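Local coordinates for gene 2 protein (Enterobacteria phage Sf6, PDB 5C12) that forms the large terminase subunit of the phage DNA-packaging machine, here its metal-dependent nuclease domain, which probably cuts viral DNA by a two-metal-ion mechanism, at residues Leu29-Trp41 and Asp194-Ile206. The protein carries 1 engineered substitution. Numbering follows the deposited sequence.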
# COMPACT_ATOMS: atom_id res chain seq x y z
N LEU A 29 13.41 5.14 0.68
CA LEU A 29 13.13 4.02 -0.24
C LEU A 29 14.41 3.31 -0.65
O LEU A 29 14.46 2.08 -0.73
CB LEU A 29 12.37 4.53 -1.47
CG LEU A 29 11.01 5.17 -1.16
CD1 LEU A 29 10.48 5.87 -2.40
CD2 LEU A 29 10.03 4.13 -0.66
N GLU A 30 15.45 4.08 -0.91
CA GLU A 30 16.74 3.48 -1.24
C GLU A 30 17.27 2.67 -0.05
O GLU A 30 17.75 1.55 -0.22
CB GLU A 30 17.74 4.56 -1.63
CG GLU A 30 17.39 5.39 -2.86
CD GLU A 30 17.29 4.56 -4.12
OE1 GLU A 30 17.87 3.45 -4.17
OE2 GLU A 30 16.60 5.01 -5.06
N ALA A 31 17.19 3.23 1.16
CA ALA A 31 17.61 2.50 2.37
C ALA A 31 16.80 1.22 2.57
O ALA A 31 17.34 0.17 2.94
CB ALA A 31 17.48 3.39 3.59
N ALA A 32 15.51 1.30 2.31
CA ALA A 32 14.61 0.18 2.50
C ALA A 32 14.79 -0.92 1.47
O ALA A 32 14.31 -2.04 1.67
CB ALA A 32 13.18 0.65 2.48
N THR A 33 15.44 -0.61 0.36
CA THR A 33 15.73 -1.62 -0.65
C THR A 33 16.69 -2.64 -0.06
O THR A 33 17.78 -2.28 0.40
CB THR A 33 16.31 -0.97 -1.91
OG1 THR A 33 15.35 -0.03 -2.43
CG2 THR A 33 16.60 -2.02 -2.97
N ASP A 34 16.24 -3.89 0.01
CA ASP A 34 17.02 -4.98 0.59
C ASP A 34 17.44 -4.71 2.04
O ASP A 34 18.46 -5.22 2.52
CB ASP A 34 18.25 -5.30 -0.29
CG ASP A 34 17.89 -6.03 -1.57
OD1 ASP A 34 16.81 -6.67 -1.65
OD2 ASP A 34 18.72 -5.98 -2.51
N ALA A 35 16.64 -3.93 2.77
CA ALA A 35 16.95 -3.66 4.16
C ALA A 35 17.04 -4.94 4.98
O ALA A 35 17.83 -5.03 5.91
CB ALA A 35 15.93 -2.71 4.80
N HIS A 36 16.18 -5.91 4.68
CA HIS A 36 16.21 -7.17 5.42
C HIS A 36 17.55 -7.90 5.23
O HIS A 36 18.04 -8.55 6.16
CB HIS A 36 15.01 -8.07 5.10
CG HIS A 36 15.03 -8.67 3.72
ND1 HIS A 36 14.83 -7.92 2.58
CD2 HIS A 36 15.17 -9.95 3.31
CE1 HIS A 36 14.88 -8.72 1.52
NE2 HIS A 36 15.09 -9.95 1.94
N LYS A 37 18.15 -7.76 4.05
CA LYS A 37 19.46 -8.34 3.81
C LYS A 37 20.54 -7.53 4.50
O LYS A 37 21.47 -8.11 5.07
CB LYS A 37 19.72 -8.42 2.31
CG LYS A 37 18.77 -9.35 1.60
CD LYS A 37 19.07 -9.47 0.12
CE LYS A 37 18.26 -10.59 -0.51
NZ LYS A 37 18.58 -10.76 -1.95
N LYS A 38 20.43 -6.21 4.44
CA LYS A 38 21.43 -5.32 5.04
C LYS A 38 21.49 -5.50 6.55
O LYS A 38 22.56 -5.41 7.16
CB LYS A 38 21.10 -3.86 4.72
CG LYS A 38 21.20 -3.50 3.23
CD LYS A 38 20.57 -2.15 2.98
CE LYS A 38 20.59 -1.79 1.50
NZ LYS A 38 19.82 -0.55 1.26
N LEU A 39 20.34 -5.74 7.16
CA LEU A 39 20.23 -5.78 8.61
C LEU A 39 20.14 -7.19 9.16
O LEU A 39 20.18 -7.38 10.37
CB LEU A 39 19.02 -4.97 9.06
CG LEU A 39 19.06 -3.48 8.74
CD1 LEU A 39 17.72 -2.82 9.06
CD2 LEU A 39 20.19 -2.81 9.49
N GLY A 40 19.99 -8.18 8.29
CA GLY A 40 20.04 -9.57 8.72
C GLY A 40 18.76 -10.11 9.34
O GLY A 40 18.81 -10.78 10.37
N TRP A 41 17.63 -9.85 8.71
CA TRP A 41 16.40 -10.52 9.13
C TRP A 41 15.61 -11.05 7.95
O TRP A 41 15.90 -10.73 6.80
CB TRP A 41 15.54 -9.63 10.02
CG TRP A 41 15.29 -8.27 9.52
CD1 TRP A 41 16.06 -7.15 9.72
CD2 TRP A 41 14.18 -7.85 8.74
NE1 TRP A 41 15.49 -6.07 9.10
CE2 TRP A 41 14.32 -6.47 8.50
CE3 TRP A 41 13.05 -8.51 8.22
CZ2 TRP A 41 13.40 -5.75 7.76
CZ3 TRP A 41 12.15 -7.77 7.50
CH2 TRP A 41 12.33 -6.41 7.27
N ASP A 194 12.35 -2.83 15.56
CA ASP A 194 11.80 -4.16 15.38
C ASP A 194 11.47 -4.34 13.88
O ASP A 194 10.82 -3.49 13.27
CB ASP A 194 10.57 -4.28 16.29
CG ASP A 194 9.93 -5.66 16.30
OD1 ASP A 194 10.09 -6.43 15.34
OD2 ASP A 194 9.24 -5.96 17.30
N PRO A 195 11.94 -5.44 13.26
CA PRO A 195 11.61 -5.67 11.84
C PRO A 195 10.12 -5.61 11.57
O PRO A 195 9.67 -5.23 10.47
CB PRO A 195 12.14 -7.08 11.59
CG PRO A 195 13.24 -7.25 12.57
CD PRO A 195 12.82 -6.48 13.80
N ASP A 196 9.32 -5.95 12.58
CA ASP A 196 7.87 -5.90 12.41
C ASP A 196 7.32 -4.49 12.16
O ASP A 196 6.23 -4.31 11.62
CB ASP A 196 7.18 -6.52 13.63
CG ASP A 196 7.18 -8.04 13.58
OD1 ASP A 196 7.89 -8.63 12.74
OD2 ASP A 196 6.49 -8.64 14.43
N ASP A 197 8.11 -3.49 12.53
CA ASP A 197 7.75 -2.09 12.34
C ASP A 197 8.46 -1.46 11.12
O ASP A 197 8.30 -0.28 10.85
CB ASP A 197 8.12 -1.31 13.60
CG ASP A 197 7.37 -1.79 14.84
OD1 ASP A 197 6.21 -2.20 14.66
OD2 ASP A 197 7.95 -1.76 15.95
N MET A 198 9.24 -2.26 10.40
CA MET A 198 9.99 -1.78 9.24
C MET A 198 9.33 -2.24 7.94
O MET A 198 8.28 -2.89 7.96
CB MET A 198 11.42 -2.29 9.31
CG MET A 198 12.23 -1.61 10.41
SD MET A 198 14.02 -1.81 10.34
CE MET A 198 14.23 -3.44 11.01
N LEU A 199 9.94 -1.91 6.80
CA LEU A 199 9.49 -2.42 5.51
C LEU A 199 10.71 -2.51 4.61
O LEU A 199 11.47 -1.55 4.50
CB LEU A 199 8.44 -1.51 4.88
CG LEU A 199 7.70 -2.22 3.74
CD1 LEU A 199 6.81 -3.33 4.27
CD2 LEU A 199 6.90 -1.19 2.93
N SER A 200 10.94 -3.69 4.07
CA SER A 200 12.01 -3.96 3.13
C SER A 200 11.46 -4.25 1.75
O SER A 200 10.46 -4.95 1.60
CB SER A 200 12.84 -5.15 3.61
OG SER A 200 13.94 -5.38 2.74
N PHE A 201 12.12 -3.73 0.72
CA PHE A 201 11.81 -4.14 -0.64
C PHE A 201 12.76 -5.23 -1.13
O PHE A 201 13.95 -5.02 -1.22
CB PHE A 201 11.83 -2.95 -1.60
CG PHE A 201 10.87 -1.87 -1.22
CD1 PHE A 201 9.52 -2.01 -1.50
CD2 PHE A 201 11.32 -0.73 -0.57
CE1 PHE A 201 8.63 -1.02 -1.11
CE2 PHE A 201 10.43 0.25 -0.18
CZ PHE A 201 9.09 0.11 -0.47
N ASP A 202 12.25 -6.41 -1.42
CA ASP A 202 13.09 -7.47 -1.96
C ASP A 202 13.35 -7.18 -3.44
O ASP A 202 12.54 -7.52 -4.30
CB ASP A 202 12.41 -8.81 -1.75
CG ASP A 202 13.29 -9.99 -2.11
OD1 ASP A 202 14.18 -9.85 -2.97
OD2 ASP A 202 13.06 -11.07 -1.55
N LYS A 203 14.47 -6.54 -3.72
CA LYS A 203 14.74 -6.03 -5.05
C LYS A 203 14.82 -7.16 -6.08
O LYS A 203 14.29 -7.02 -7.18
CB LYS A 203 16.03 -5.19 -5.07
CG LYS A 203 16.35 -4.61 -6.46
CD LYS A 203 17.53 -3.66 -6.42
CE LYS A 203 17.76 -3.03 -7.78
NZ LYS A 203 18.88 -2.05 -7.78
N GLU A 204 15.44 -8.27 -5.73
CA GLU A 204 15.56 -9.38 -6.67
C GLU A 204 14.19 -9.96 -7.01
O GLU A 204 13.93 -10.29 -8.16
CB GLU A 204 16.44 -10.49 -6.10
CG GLU A 204 16.74 -11.59 -7.11
CD GLU A 204 17.68 -12.65 -6.57
OE1 GLU A 204 18.68 -12.27 -5.92
OE2 GLU A 204 17.41 -13.85 -6.78
N ALA A 205 13.31 -10.05 -6.01
CA ALA A 205 11.98 -10.63 -6.22
C ALA A 205 11.10 -9.68 -7.02
O ALA A 205 10.33 -10.10 -7.89
CB ALA A 205 11.32 -10.95 -4.86
N ILE A 206 11.19 -8.39 -6.70
CA ILE A 206 10.28 -7.41 -7.28
C ILE A 206 10.71 -7.05 -8.69
O ILE A 206 9.88 -6.85 -9.57
CB ILE A 206 10.25 -6.13 -6.44
CG1 ILE A 206 9.59 -6.39 -5.08
CG2 ILE A 206 9.55 -5.03 -7.20
CD1 ILE A 206 9.79 -5.26 -4.09
O HOH W 1 16.69 -8.82 -3.01
O HOH W 2 15.23 -12.08 -0.04
O HOH W 3 17.48 -12.97 -3.14
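Pro195 sets its CB, with CG alongside, over one face of the Trp41 indole: CB sits 3.8 Å from the centroid of the six-membered ring and 18° off the normal, a CH-pi contact. His36 CB lies over the opposite face, toward its rim, clasping the indole between proline and a histidine methylene. Met198, bent at its thioether (chi3 -79°), brings CE within 3.5 Å of Trp41 NE1, a buried nitrogen with no hydrogen-bonding partner in the model, and its SD touches Leu39 CD1. Ser200 turns its hydroxyl anti to the backbone N (chi1 -177°) and tucks against the start of helix 35-39, OG lying 3.0 Å from His36 N; OG also meets His36 ND1 at the ring edge in a 2.7 Å hydrogen bond.

The link between helices 26-32 and 35-39, a type II turn from Ala32 to Ala35, docks on strand 200-201 through a single beta bridge, Thr33 with Phe201. Phe201 N gives a bond to Ala32 O (2.9 Å), and Asp34 N returns one to Phe201 O. The turn lies along the outer edge of strand 200-201, outermost in a sheet whose strand order is consistent with the RNase H-like fold of terminase nucleases; the strand's inner edge pairs with 70-77. On the helix 26-32 side of the turn, Ala32 CB and Leu29 CD2 meet the Phe201 ring obliquely, and Phe215 packs edge-to-face against it.

Asp34 OD1 accepts from Lys203 N at 3.1 Å, from above the carboxylate plane. One water, donating to Asp34 OD1 and Asp202 OD1, probably eases the repulsion between these oxygens, 4.3 Å apart.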